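Local structure of probable arabinosyltransferase C (Mycobacterium tuberculosis, 3PTY) at residues 176-181 / 197-202. The protein polymerises arabinose into the arabinan of the mycobacterial cell wall, and the part described here is its C-terminal, lectin-like carbohydrate-binding domain. Numbering follows the deposited sequence.
Sequences REVRLQ and MEFADV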
loop_
_atom_site.group_PDB
_atom_site.type_symbol
_atom_site.label_atom_id
_atom_site.label_comp_id
_atom_site.label_asym_id
_atom_site.label_seq_id
_atom_site.Cartn_x
_atom_site.Cartn_y
_atom_site.Cartn_z
ATOM N N ARG A 176 -8.748 -28.351 -1.184
ATOM C CA ARG A 176 -9.480 -29.613 -1.090
ATOM C C ARG A 176 -10.181 -29.786 0.267
ATOM O O ARG A 176 -11.056 -30.638 0.415
ATOM C CB ARG A 176 -8.529 -30.787 -1.334
ATOM C CG ARG A 176 -7.296 -30.740 -0.450
ATOM C CD ARG A 176 -6.520 -32.047 -0.468
ATOM N NE ARG A 176 -5.623 -32.130 0.682
ATOM C CZ ARG A 176 -5.976 -32.619 1.869
ATOM N NH1 ARG A 176 -7.206 -33.079 2.061
ATOM N NH2 ARG A 176 -5.097 -32.651 2.861
ATOM N N GLU A 177 -9.809 -28.977 1.255
ATOM C CA GLU A 177 -10.325 -29.168 2.613
ATOM C C GLU A 177 -11.694 -28.536 2.853
ATOM O O GLU A 177 -12.334 -28.815 3.865
ATOM C CB GLU A 177 -9.335 -28.645 3.654
ATOM C CG GLU A 177 -8.070 -29.478 3.787
ATOM C CD GLU A 177 -7.081 -28.852 4.751
ATOM O OE1 GLU A 177 -7.213 -29.072 5.970
ATOM O OE2 GLU A 177 -6.168 -28.137 4.290
ATOM N N VAL A 178 -12.130 -27.671 1.942
ATOM C CA VAL A 178 -13.444 -27.043 2.058
ATOM C C VAL A 178 -14.181 -27.172 0.734
ATOM O O VAL A 178 -13.705 -26.712 -0.304
ATOM C CB VAL A 178 -13.347 -25.550 2.453
ATOM C CG1 VAL A 178 -14.743 -24.924 2.528
ATOM C CG2 VAL A 178 -12.626 -25.391 3.786
ATOM N N ARG A 179 -15.334 -27.822 0.765
ATOM C CA ARG A 179 -16.065 -28.065 -0.467
ATOM C C ARG A 179 -17.522 -27.693 -0.322
ATOM O O ARG A 179 -18.063 -27.667 0.781
ATOM C CB ARG A 179 -15.933 -29.537 -0.890
ATOM C CG ARG A 179 -14.483 -29.971 -1.118
ATOM C CD ARG A 179 -14.390 -31.384 -1.689
ATOM N NE ARG A 179 -15.033 -31.446 -2.991
ATOM C CZ ARG A 179 -14.394 -31.422 -4.157
ATOM N NH1 ARG A 179 -13.070 -31.366 -4.209
ATOM N NH2 ARG A 179 -15.093 -31.466 -5.279
ATOM N N LEU A 180 -18.140 -27.393 -1.454
ATOM C CA LEU A 180 -19.565 -27.151 -1.523
ATOM C C LEU A 180 -20.189 -28.351 -2.217
ATOM O O LEU A 180 -19.821 -28.673 -3.345
ATOM C CB LEU A 180 -19.831 -25.897 -2.362
ATOM C CG LEU A 180 -21.291 -25.508 -2.608
ATOM C CD1 LEU A 180 -21.857 -24.751 -1.418
ATOM C CD2 LEU A 180 -21.396 -24.670 -3.871
ATOM N N GLN A 181 -21.121 -29.017 -1.547
ATOM C CA GLN A 181 -21.853 -30.116 -2.165
ATOM C C GLN A 181 -23.230 -29.625 -2.589
ATOM O O GLN A 181 -23.809 -28.759 -1.937
ATOM C CB GLN A 181 -21.995 -31.283 -1.185
ATOM C CG GLN A 181 -20.674 -31.888 -0.736
ATOM C CD GLN A 181 -20.864 -33.119 0.129
ATOM O OE1 GLN A 181 -21.949 -33.356 0.653
ATOM N NE2 GLN A 181 -19.805 -33.909 0.286
ATOM N N MET A 197 -17.872 -29.122 -5.396
ATOM C CA MET A 197 -16.803 -28.327 -5.982
ATOM C C MET A 197 -15.968 -27.687 -4.885
ATOM O O MET A 197 -16.356 -27.672 -3.713
ATOM C CB MET A 197 -17.379 -27.242 -6.894
ATOM C CG MET A 197 -18.246 -26.206 -6.170
ATOM S SD MET A 197 -19.029 -25.072 -7.327
ATOM C CE MET A 197 -17.583 -24.441 -8.173
ATOM N N GLU A 198 -14.809 -27.178 -5.275
ATOM C CA GLU A 198 -13.950 -26.431 -4.370
ATOM C C GLU A 198 -14.203 -24.945 -4.546
ATOM O O GLU A 198 -14.882 -24.536 -5.491
ATOM C CB GLU A 198 -12.489 -26.754 -4.674
ATOM C CG GLU A 198 -12.105 -28.145 -4.228
ATOM C CD GLU A 198 -10.704 -28.521 -4.650
ATOM O OE1 GLU A 198 -10.004 -27.664 -5.229
ATOM O OE2 GLU A 198 -10.307 -29.675 -4.398
ATOM N N PHE A 199 -13.663 -24.143 -3.630
ATOM C CA PHE A 199 -13.770 -22.694 -3.701
ATOM C C PHE A 199 -12.439 -22.124 -4.157
ATOM O O PHE A 199 -11.389 -22.717 -3.907
ATOM C CB PHE A 199 -14.053 -22.100 -2.313
ATOM C CG PHE A 199 -15.448 -22.339 -1.803
ATOM C CD1 PHE A 199 -15.747 -23.483 -1.079
ATOM C CD2 PHE A 199 -16.447 -21.406 -2.022
ATOM C CE1 PHE A 199 -17.024 -23.704 -0.596
ATOM C CE2 PHE A 199 -17.726 -21.612 -1.540
ATOM C CZ PHE A 199 -18.016 -22.764 -0.823
ATOM N N ALA A 200 -12.482 -20.961 -4.797
ATOM C CA ALA A 200 -11.276 -20.166 -4.995
ATOM C C ALA A 200 -11.030 -19.381 -3.716
ATOM O O ALA A 200 -11.896 -18.641 -3.254
ATOM C CB ALA A 200 -11.440 -19.220 -6.167
ATOM N N ASP A 201 -9.849 -19.552 -3.143
ATOM C CA ASP A 201 -9.503 -18.913 -1.884
ATOM C C ASP A 201 -8.782 -17.611 -2.228
ATOM O O ASP A 201 -7.628 -17.630 -2.640
ATOM C CB ASP A 201 -8.608 -19.852 -1.066
ATOM C CG ASP A 201 -8.264 -19.297 0.305
ATOM O OD1 ASP A 201 -8.542 -18.110 0.558
ATOM O OD2 ASP A 201 -7.724 -20.056 1.138
ATOM N N VAL A 202 -9.478 -16.486 -2.094
ATOM C CA VAL A 202 -8.936 -15.193 -2.528
ATOM C C VAL A 202 -8.694 -14.294 -1.317
ATOM O O VAL A 202 -9.617 -14.006 -0.562
ATOM C CB VAL A 202 -9.894 -14.479 -3.515
ATOM C CG1 VAL A 202 -9.309 -13.146 -3.973
ATOM C CG2 VAL A 202 -10.188 -15.370 -4.723
HETATM O O HOH W 1 -12.076 -25.076 -1.381
#
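Leu-180 and Met-197 form an antiparallel hydrogen-bonded pair joined by two backbone bonds: Leu-180 N to Met-197 O is 2.9 Å and nearly straight at 164°, and Met-197 N returns to Leu-180 O. Beyond this pair the strands part. A water enters between them, accepting from Phe-199 N, from which it lies 2.9 Å; it sits unusually close to Val-178 O, so that bond is doubtful in detail. The two strands, 178-183 and 195-202, are neighbours in the antiparallel sheet of a lectin-like beta-sandwich domain; strand 195-202 is interrupted near Phe-199 and pairs on its other side with strand 209-214.

Charged side chains lie on the face bearing Arg-179 and Glu-198. Arg-179 bends back at chi3 (62°), which brings its guanidinium over the Met-197 to Glu-198 peptide and places NH1 3.2 Å from Glu-198 OE2 in a salt bridge. The guanidinium and carboxylate planes are 73° apart, so the groups do not meet as a flat, two-pronged pair. The stronger polar partners lie just outside: Ser-196 OG for Arg-179 NH2, Ser-175 OG for Glu-198 OE1.

Among the apolar contacts, Leu-180 and Met-197 share the opposite face, Met-197 CG running alongside Leu-180 CB, 4.1 Å away, both side chains pointing the same way. The Phe-199 ring reaches toward 178-180, with Val-178 O near its plane at the edge beside CD1; Phe-199 CZ is 3.9 Å from Leu-180 CB and Phe-199 CD1 4.0 Å from Val-178 CG1, while Leu-165 and Val-167 of strand 164-171 also touch it.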